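Local coordinates for protein Dmd discriminator of mRNA degradation (Enterobacteria phage RB69, PDB 5I8J) that probably acts as a phage antitoxin that binds the bacterial toxin RnlA and neutralises it during infection, at residues I33-L47 with A50-R63. Sequence-based numbering, arbitrary orientation.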
ATOM      1  N   ILE A  33     -10.400   4.577 -12.454  1.00 12.82           N
ATOM      2  CA  ILE A  33      -9.365   4.471 -11.430  1.00 13.71           C
ATOM      3  C   ILE A  33      -9.028   5.852 -10.872  1.00 13.53           C
ATOM      4  O   ILE A  33      -8.940   6.043  -9.650  1.00 14.57           O
ATOM      5  CB  ILE A  33      -8.102   3.802 -11.990  1.00 14.78           C
ATOM      6  CG1 ILE A  33      -8.413   2.357 -12.391  1.00 16.96           C
ATOM      7  CG2 ILE A  33      -6.993   3.811 -10.953  1.00 17.40           C
ATOM      8  CD1 ILE A  33      -7.347   1.713 -13.248  1.00 19.67           C
ATOM      9  N   GLU A  34      -8.868   6.824 -11.766  1.00 12.91           N
ATOM     10  CA  GLU A  34      -8.554   8.184 -11.316  1.00 13.74           C
ATOM     11  C   GLU A  34      -9.689   8.788 -10.489  1.00 15.73           C
ATOM     12  O   GLU A  34      -9.446   9.406  -9.440  1.00 13.95           O
ATOM     13  CB  GLU A  34      -8.222   9.084 -12.514  1.00 13.53           C
ATOM     14  CG  GLU A  34      -6.889   8.737 -13.177  1.00 17.37           C
ATOM     15  CD  GLU A  34      -6.507   9.695 -14.303  1.00 19.05           C
ATOM     16  OE1 GLU A  34      -7.139  10.761 -14.436  1.00 24.10           O
ATOM     17  OE2 GLU A  34      -5.563   9.377 -15.049  1.00 23.06           O
ATOM     18  N   TRP A  35     -10.926   8.629 -10.959  1.00 12.65           N
ATOM     19  CA  TRP A  35     -12.079   9.196 -10.254  1.00 14.05           C
ATOM     20  C   TRP A  35     -12.212   8.576  -8.864  1.00 12.83           C
ATOM     21  O   TRP A  35     -12.422   9.271  -7.878  1.00 13.65           O
ATOM     22  CB  TRP A  35     -13.387   8.996 -11.044  1.00 15.09           C
ATOM     23  CG  TRP A  35     -14.490   9.842 -10.486  1.00 15.12           C
ATOM     24  CD1 TRP A  35     -14.826  11.108 -10.875  1.00 20.59           C
ATOM     25  CD2 TRP A  35     -15.357   9.515  -9.391  1.00 16.40           C
ATOM     26  NE1 TRP A  35     -15.864  11.579 -10.106  1.00 19.28           N
ATOM     27  CE2 TRP A  35     -16.208  10.624  -9.189  1.00 15.42           C
ATOM     28  CE3 TRP A  35     -15.506   8.391  -8.572  1.00 15.25           C
ATOM     29  CZ2 TRP A  35     -17.195  10.639  -8.203  1.00 15.91           C
ATOM     30  CZ3 TRP A  35     -16.497   8.409  -7.594  1.00 13.05           C
ATOM     31  CH2 TRP A  35     -17.320   9.524  -7.415  1.00 13.78           C
ATOM     32  N   VAL A  36     -12.081   7.258  -8.794  1.00 11.17           N
ATOM     33  CA  VAL A  36     -12.195   6.552  -7.525  1.00 12.08           C
ATOM     34  C   VAL A  36     -11.096   7.030  -6.576  1.00 10.77           C
ATOM     35  O   VAL A  36     -11.347   7.240  -5.381  1.00 12.00           O
ATOM     36  CB  VAL A  36     -12.129   5.021  -7.731  1.00 12.15           C
ATOM     37  CG1 VAL A  36     -11.944   4.292  -6.409  1.00 11.90           C
ATOM     38  CG2 VAL A  36     -13.409   4.556  -8.403  1.00 12.73           C
ATOM     39  N   THR A  37      -9.907   7.255  -7.119  1.00 10.70           N
ATOM     40  CA  THR A  37      -8.778   7.731  -6.308  1.00 10.68           C
ATOM     41  C   THR A  37      -9.066   9.118  -5.750  1.00 12.81           C
ATOM     42  O   THR A  37      -8.881   9.379  -4.557  1.00 11.92           O
ATOM     43  CB  THR A  37      -7.475   7.760  -7.120  1.00 12.19           C
ATOM     44  OG1 THR A  37      -7.176   6.433  -7.583  1.00 10.53           O
ATOM     45  CG2 THR A  37      -6.310   8.260  -6.253  1.00 13.53           C
ATOM     46  N   VAL A  38      -9.539  10.006  -6.619  1.00 10.56           N
ATOM     47  CA  VAL A  38      -9.821  11.373  -6.210  1.00 13.67           C
ATOM     48  C   VAL A  38     -10.917  11.391  -5.165  1.00 12.10           C
ATOM     49  O   VAL A  38     -10.831  12.120  -4.178  1.00 12.31           O
ATOM     50  CB  VAL A  38     -10.212  12.243  -7.417  1.00 12.51           C
ATOM     51  CG1 VAL A  38     -10.786  13.588  -6.964  1.00 13.16           C
ATOM     52  CG2 VAL A  38      -9.013  12.417  -8.335  1.00 12.41           C
ATOM     53  N   GLN A  39     -11.949  10.579  -5.369  1.00 10.60           N
ATOM     54  CA  GLN A  39     -13.057  10.534  -4.423  1.00 12.41           C
ATOM     55  C   GLN A  39     -12.598  10.021  -3.065  1.00 12.19           C
ATOM     56  O   GLN A  39     -12.926  10.598  -2.030  1.00 13.46           O
ATOM     57  CB  GLN A  39     -14.187   9.656  -4.974  1.00 12.77           C
ATOM     58  CG  GLN A  39     -15.345   9.419  -4.006  1.00 14.35           C
ATOM     59  CD  GLN A  39     -16.181  10.657  -3.720  1.00 15.93           C
ATOM     60  OE1 GLN A  39     -15.898  11.753  -4.202  1.00 15.29           O
ATOM     61  NE2 GLN A  39     -17.226  10.478  -2.925  1.00 23.23           N
ATOM     62  N   LEU A  40     -11.834   8.935  -3.075  1.00 12.11           N
ATOM     63  CA  LEU A  40     -11.289   8.390  -1.836  1.00 12.88           C
ATOM     64  C   LEU A  40     -10.465   9.436  -1.097  1.00 12.03           C
ATOM     65  O   LEU A  40     -10.592   9.605   0.118  1.00 13.09           O
ATOM     66  CB  LEU A  40     -10.420   7.163  -2.123  1.00 13.34           C
ATOM     67  CG  LEU A  40     -11.052   5.782  -2.007  1.00 19.08           C
ATOM     68  CD1 LEU A  40      -9.998   4.726  -2.323  1.00 18.19           C
ATOM     69  CD2 LEU A  40     -11.627   5.578  -0.606  1.00 22.37           C
ATOM     70  N   ALA A  41      -9.632  10.153  -1.840  1.00 11.69           N
ATOM     71  CA  ALA A  41      -8.742  11.111  -1.208  1.00 10.27           C
ATOM     72  C   ALA A  41      -9.548  12.284  -0.667  1.00 12.83           C
ATOM     73  O   ALA A  41      -9.337  12.723   0.463  1.00 12.08           O
ATOM     74  CB  ALA A  41      -7.680  11.577  -2.186  1.00 11.92           C
ATOM     75  N   GLU A  42     -10.507  12.764  -1.459  1.00 11.59           N
ATOM     76  CA  GLU A  42     -11.238  13.972  -1.089  1.00 13.07           C
ATOM     77  C   GLU A  42     -12.147  13.723   0.111  1.00 12.40           C
ATOM     78  O   GLU A  42     -12.160  14.514   1.057  1.00 15.52           O
ATOM     79  CB  GLU A  42     -12.064  14.507  -2.262  1.00 14.12           C
ATOM     80  CG  GLU A  42     -12.708  15.839  -1.928  1.00 16.01           C
ATOM     81  CD  GLU A  42     -13.354  16.510  -3.121  1.00 15.04           C
ATOM     82  OE1 GLU A  42     -13.985  15.803  -3.941  1.00 12.92           O
ATOM     83  OE2 GLU A  42     -13.218  17.756  -3.228  1.00 15.41           O
ATOM     84  N   VAL A  43     -12.896  12.623   0.071  1.00 15.18           N
ATOM     85  CA  VAL A  43     -13.784  12.257   1.178  1.00 18.17           C
ATOM     86  C   VAL A  43     -13.006  12.147   2.493  1.00 18.38           C
ATOM     87  O   VAL A  43     -13.496  12.522   3.560  1.00 17.56           O
ATOM     88  CB  VAL A  43     -14.510  10.929   0.888  1.00 20.41           C
ATOM     89  CG1 VAL A  43     -15.210  10.393   2.134  1.00 27.16           C
ATOM     90  CG2 VAL A  43     -15.511  11.115  -0.235  1.00 20.00           C
ATOM     91  N   ASN A  44     -11.774  11.661   2.402  1.00 15.71           N
ATOM     92  CA  ASN A  44     -10.998  11.379   3.597  1.00 14.78           C
ATOM     93  C   ASN A  44      -9.982  12.452   3.958  1.00 16.49           C
ATOM     94  O   ASN A  44      -9.228  12.290   4.924  1.00 18.33           O
ATOM     95  CB  ASN A  44     -10.304  10.024   3.431  1.00 14.67           C
ATOM     96  CG  ASN A  44     -11.280   8.866   3.577  1.00 18.49           C
ATOM     97  OD1 ASN A  44     -11.789   8.620   4.667  1.00 21.59           O
ATOM     98  ND2 ASN A  44     -11.552   8.162   2.480  1.00 17.45           N
ATOM     99  N   ASN A  45      -9.978  13.547   3.201  1.00 14.59           N
ATOM    100  CA  ASN A  45      -8.959  14.586   3.352  1.00 16.89           C
ATOM    101  C   ASN A  45      -7.573  13.957   3.434  1.00 14.48           C
ATOM    102  O   ASN A  45      -6.807  14.225   4.354  1.00 14.01           O
ATOM    103  CB  ASN A  45      -9.234  15.439   4.587  1.00 19.47           C
ATOM    104  CG  ASN A  45     -10.515  16.235   4.459  1.00 24.99           C
ATOM    105  OD1 ASN A  45     -10.559  17.230   3.744  1.00 26.10           O
ATOM    106  ND2 ASN A  45     -11.563  15.799   5.148  1.00 27.24           N
ATOM    107  N   ALA A  46      -7.273  13.104   2.462  1.00 13.00           N
ATOM    108  CA  ALA A  46      -6.117  12.227   2.549  1.00 11.44           C
ATOM    109  C   ALA A  46      -5.268  12.248   1.282  1.00 12.61           C
ATOM    110  O   ALA A  46      -5.682  12.755   0.240  1.00 11.94           O
ATOM    111  CB  ALA A  46      -6.584  10.791   2.845  1.00 13.68           C
ATOM    112  N   LEU A  47      -4.068  11.703   1.399  1.00 10.50           N
ATOM    113  CA  LEU A  47      -3.252  11.349   0.250  1.00 10.75           C
ATOM    114  C   LEU A  47      -3.592   9.911  -0.078  1.00 10.57           C
ATOM    115  O   LEU A  47      -3.520   9.058   0.795  1.00 10.93           O
ATOM    116  CB  LEU A  47      -1.759  11.491   0.564  1.00 11.42           C
ATOM    117  CG  LEU A  47      -0.778  10.794  -0.382  1.00 11.58           C
ATOM    118  CD1 LEU A  47      -0.798  11.443  -1.761  1.00 14.29           C
ATOM    119  CD2 LEU A  47       0.629  10.800   0.197  1.00 13.78           C
ATOM    120  N   ALA A  50      -2.943   4.769  -5.822  1.00  9.44           N
ATOM    121  CA  ALA A  50      -3.510   3.565  -6.435  1.00 11.04           C
ATOM    122  C   ALA A  50      -2.397   2.709  -7.055  1.00 11.96           C
ATOM    123  O   ALA A  50      -1.557   3.202  -7.797  1.00 11.99           O
ATOM    124  CB  ALA A  50      -4.558   3.943  -7.491  1.00 11.38           C
ATOM    125  N   PHE A  51      -2.407   1.421  -6.728  1.00 11.36           N
ATOM    126  CA  PHE A  51      -1.423   0.464  -7.197  1.00 12.86           C
ATOM    127  C   PHE A  51      -2.107  -0.642  -7.994  1.00 12.62           C
ATOM    128  O   PHE A  51      -3.126  -1.174  -7.563  1.00 12.81           O
ATOM    129  CB  PHE A  51      -0.660  -0.165  -6.019  1.00 12.96           C
ATOM    130  CG  PHE A  51       0.331   0.755  -5.355  1.00 13.63           C
ATOM    131  CD1 PHE A  51      -0.082   1.696  -4.414  1.00 15.30           C
ATOM    132  CD2 PHE A  51       1.687   0.652  -5.646  1.00 14.83           C
ATOM    133  CE1 PHE A  51       0.846   2.534  -3.798  1.00 14.43           C
ATOM    134  CE2 PHE A  51       2.615   1.490  -5.031  1.00 14.21           C
ATOM    135  CZ  PHE A  51       2.195   2.424  -4.105  1.00 15.73           C
ATOM    136  N   ILE A  52      -1.537  -0.994  -9.144  1.00 12.09           N
ATOM    137  CA  ILE A  52      -1.965  -2.178  -9.886  1.00 12.48           C
ATOM    138  C   ILE A  52      -0.731  -3.032 -10.148  1.00 16.86           C
ATOM    139  O   ILE A  52       0.285  -2.523 -10.622  1.00 15.35           O
ATOM    140  CB  ILE A  52      -2.662  -1.828 -11.213  1.00 16.56           C
ATOM    141  CG1 ILE A  52      -3.897  -0.962 -10.956  1.00 16.99           C
ATOM    142  CG2 ILE A  52      -3.066  -3.111 -11.963  1.00 16.69           C
ATOM    143  CD1 ILE A  52      -4.505  -0.374 -12.231  1.00 18.53           C
ATOM    144  N   ASN A  53      -0.812  -4.314  -9.808  1.00 15.74           N
ATOM    145  CA  ASN A  53       0.349  -5.202  -9.931  1.00 17.71           C
ATOM    146  C   ASN A  53       1.570  -4.623  -9.225  1.00 18.84           C
ATOM    147  O   ASN A  53       2.686  -4.678  -9.752  1.00 19.88           O
ATOM    148  CB  ASN A  53       0.677  -5.470 -11.404  1.00 20.89           C
ATOM    149  CG  ASN A  53      -0.422  -6.241 -12.120  1.00 26.76           C
ATOM    150  OD1 ASN A  53      -1.103  -7.075 -11.521  1.00 33.23           O
ATOM    151  ND2 ASN A  53      -0.596  -5.970 -13.410  1.00 30.67           N
ATOM    152  N   ASP A  54       1.330  -4.027  -8.058  1.00 16.88           N
ATOM    153  CA  ASP A  54       2.386  -3.477  -7.194  1.00 17.18           C
ATOM    154  C   ASP A  54       3.084  -2.238  -7.768  1.00 17.83           C
ATOM    155  O   ASP A  54       4.126  -1.824  -7.273  1.00 19.50           O
ATOM    156  CB  ASP A  54       3.418  -4.561  -6.872  1.00 21.68           C
ATOM    157  CG  ASP A  54       2.831  -5.691  -6.054  1.00 21.47           C
ATOM    158  OD1 ASP A  54       1.960  -5.406  -5.207  1.00 22.42           O
ATOM    159  OD2 ASP A  54       3.228  -6.857  -6.266  1.00 27.68           O
ATOM    160  N   GLU A  55       2.497  -1.623  -8.786  1.00 16.50           N
ATOM    161  CA  GLU A  55       3.075  -0.408  -9.350  1.00 17.97           C
ATOM    162  C   GLU A  55       2.113   0.759  -9.178  1.00 15.61           C
ATOM    163  O   GLU A  55       0.915   0.599  -9.372  1.00 14.63           O
ATOM    164  CB  GLU A  55       3.418  -0.619 -10.823  1.00 19.80           C
ATOM    165  CG  GLU A  55       4.459  -1.705 -11.036  1.00 28.02           C
ATOM    166  CD  GLU A  55       4.877  -1.840 -12.483  1.00 41.48           C
ATOM    167  OE1 GLU A  55       5.139  -0.798 -13.122  1.00 43.64           O
ATOM    168  OE2 GLU A  55       4.960  -2.988 -12.974  1.00 47.14           O
ATOM    169  N   LYS A  56       2.629   1.924  -8.787  1.00 13.84           N
ATOM    170  CA  LYS A  56       1.762   3.081  -8.573  1.00 12.09           C
ATOM    171  C   LYS A  56       1.290   3.646  -9.902  1.00 16.04           C
ATOM    172  O   LYS A  56       2.107   3.962 -10.765  1.00 16.19           O
ATOM    173  CB  LYS A  56       2.481   4.171  -7.777  1.00 13.74           C
ATOM    174  CG  LYS A  56       1.603   5.381  -7.501  1.00 13.25           C
ATOM    175  CD  LYS A  56       2.314   6.398  -6.621  1.00 14.95           C
ATOM    176  CE  LYS A  56       3.559   6.924  -7.300  1.00 20.23           C
ATOM    177  NZ  LYS A  56       4.218   7.998  -6.485  1.00 17.33           N
ATOM    178  N   VAL A  57      -0.024   3.779 -10.073  1.00 14.98           N
ATOM    179  CA  VAL A  57      -0.556   4.238 -11.354  1.00 15.34           C
ATOM    180  C   VAL A  57      -1.186   5.630 -11.270  1.00 15.88           C
ATOM    181  O   VAL A  57      -1.370   6.300 -12.289  1.00 17.05           O
ATOM    182  CB  VAL A  57      -1.589   3.224 -11.919  1.00 14.52           C
ATOM    183  CG1 VAL A  57      -0.927   1.855 -12.152  1.00 14.59           C
ATOM    184  CG2 VAL A  57      -2.795   3.090 -10.989  1.00 16.75           C
ATOM    185  N   PHE A  58      -1.512   6.067 -10.058  1.00 13.58           N
ATOM    186  CA  PHE A  58      -2.122   7.374  -9.859  1.00 14.49           C
ATOM    187  C   PHE A  58      -2.065   7.748  -8.390  1.00 14.22           C
ATOM    188  O   PHE A  58      -1.969   6.877  -7.537  1.00 12.67           O
ATOM    189  CB  PHE A  58      -3.578   7.367 -10.349  1.00 14.14           C
ATOM    190  CG  PHE A  58      -4.192   8.723 -10.457  1.00 14.33           C
ATOM    191  CD1 PHE A  58      -3.734   9.633 -11.392  1.00 18.47           C
ATOM    192  CD2 PHE A  58      -5.250   9.085  -9.637  1.00 13.36           C
ATOM    193  CE1 PHE A  58      -4.309  10.885 -11.495  1.00 18.68           C
ATOM    194  CE2 PHE A  58      -5.828  10.331  -9.736  1.00 15.79           C
ATOM    195  CZ  PHE A  58      -5.352  11.236 -10.671  1.00 15.51           C
ATOM    196  N   GLU A  59      -2.122   9.043  -8.091  1.00 13.63           N
ATOM    197  CA  GLU A  59      -2.319   9.458  -6.710  1.00 13.61           C
ATOM    198  C   GLU A  59      -2.950  10.832  -6.645  1.00 14.80           C
ATOM    199  O   GLU A  59      -2.845  11.610  -7.594  1.00 14.27           O
ATOM    200  CB  GLU A  59      -1.000   9.443  -5.939  1.00 15.94           C
ATOM    201  CG  GLU A  59       0.033  10.422  -6.422  1.00 17.41           C
ATOM    202  CD  GLU A  59       1.402  10.092  -5.855  1.00 21.73           C
ATOM    203  OE1 GLU A  59       1.505   9.980  -4.616  1.00 20.81           O
ATOM    204  OE2 GLU A  59       2.363   9.912  -6.641  1.00 23.59           O
ATOM    205  N   ALA A  60      -3.617  11.104  -5.526  1.00 12.99           N
ATOM    206  CA  ALA A  60      -4.301  12.379  -5.306  1.00 11.51           C
ATOM    207  C   ALA A  60      -4.104  12.786  -3.857  1.00 14.69           C
ATOM    208  O   ALA A  60      -4.255  11.969  -2.959  1.00 13.85           O
ATOM    209  CB  ALA A  60      -5.786  12.267  -5.640  1.00 14.93           C
ATOM    210  N   ASP A  61      -3.765  14.050  -3.626  1.00 13.05           N
ATOM    211  CA  ASP A  61      -3.462  14.504  -2.273  1.00 11.46           C
ATOM    212  C   ASP A  61      -4.431  15.597  -1.855  1.00 14.43           C
ATOM    213  O   ASP A  61      -4.341  16.737  -2.327  1.00 16.27           O
ATOM    214  CB  ASP A  61      -2.026  15.018  -2.184  1.00 13.42           C
ATOM    215  CG  ASP A  61      -1.587  15.304  -0.751  1.00 14.89           C
ATOM    216  OD1 ASP A  61      -2.412  15.181   0.169  1.00 14.23           O
ATOM    217  OD2 ASP A  61      -0.412  15.677  -0.546  1.00 16.53           O
ATOM    218  N   PHE A  62      -5.340  15.256  -0.951  1.00 12.64           N
ATOM    219  CA  PHE A  62      -6.292  16.229  -0.442  1.00 14.98           C
ATOM    220  C   PHE A  62      -6.068  16.549   1.035  1.00 17.01           C
ATOM    221  O   PHE A  62      -6.993  16.907   1.750  1.00 17.27           O
ATOM    222  CB  PHE A  62      -7.716  15.726  -0.675  1.00 14.99           C
ATOM    223  CG  PHE A  62      -8.173  15.903  -2.092  1.00 14.39           C
ATOM    224  CD1 PHE A  62      -7.757  15.031  -3.081  1.00 15.03           C
ATOM    225  CD2 PHE A  62      -9.001  16.963  -2.438  1.00 17.04           C
ATOM    226  CE1 PHE A  62      -8.162  15.195  -4.392  1.00 14.07           C
ATOM    227  CE2 PHE A  62      -9.407  17.143  -3.750  1.00 18.04           C
ATOM    228  CZ  PHE A  62      -8.985  16.260  -4.729  1.00 15.76           C
ATOM    229  N   ARG A  63      -4.828  16.448   1.493  1.00 16.28           N
ATOM    230  CA  ARG A  63      -4.549  16.763   2.888  1.00 18.30           C
ATOM    231  C   ARG A  63      -4.534  18.277   3.114  1.00 22.52           C
ATOM    232  O   ARG A  63      -4.649  18.747   4.247  1.00 26.78           O
ATOM    233  CB  ARG A  63      -3.229  16.143   3.324  1.00 17.45           C
ATOM    234  CG  ARG A  63      -3.286  14.624   3.420  1.00 14.04           C
ATOM    235  CD  ARG A  63      -1.904  14.070   3.726  1.00 15.47           C
ATOM    236  NE  ARG A  63      -0.964  14.364   2.650  1.00 16.98           N
ATOM    237  CZ  ARG A  63       0.327  14.037   2.671  1.00 18.72           C
ATOM    238  NH1 ARG A  63       0.848  13.390   3.710  1.00 17.86           N
ATOM    239  NH2 ARG A  63       1.100  14.360   1.646  1.00 19.02           N
TER
HETATM  240  O   HOH W   1      -8.058  18.975   3.666  1.00 40.17           O
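Phe62, just past strand 55-61, lays its ring against the last turns of helix 33-44. Glu42 CB sits over the ring centre, 4.0 Å from the centroid of the Phe62 ring and close to its normal, a CH-pi contact. Phe62 CD1 meets Ala41 CB at 3.6 Å, and Val38 CG1 approaches the far end of the ring at CZ. The backbone next to the ring is tied down by a hydrogen bond from Phe62 N to Ala46 O (2.8 Å), the donor standing above the carbonyl plane; a water also joins Phe62 O to Asn45 OD1. Asn45, the first residue to leave helical phi/psi, has positive phi, forms a Schellman motif and turns the chain toward the strand.

Leu47 forms an antiparallel, non-hydrogen-bonded pair with Asp61. Its CD1 reaches Asp61 CB because chi1 (163°) swings CG away from the backbone N, while Leu47 CB lies 3.6 Å above the guanidinium plane of Arg63, toward the rim. That guanidinium is held side-on by the Asp61 carboxylate, NE to OD1 and NH2 to OD2. Arg63 N also donates to Asp61 OD1, closing an Asx turn.

At the other end of the helix, Glu34 CG stands 3.6 Å from the Phe58 ring centroid, almost on the normal, and its carboxylate continues over the same ring nearly parallel to it, 7° apart; OE2 is salt-bridged to Arg30. Thr37 CB meets the ring edge at Phe58 CD2 (3.6 Å). Between the two rings, Ala60 CB packs on Ala41 and Val38. The axes of helix 33-44 and strand 55-61 approach to 7.6 Å, consistent with the small Ala41 and Ala60 facing each other. Helix 33-44 runs at -27° to strand 55-61, the outer strand of hairpin 46-52/55-61, as part of the single helix packed on the four-stranded antiparallel sheet of this small alpha+beta fold of the Dmd family.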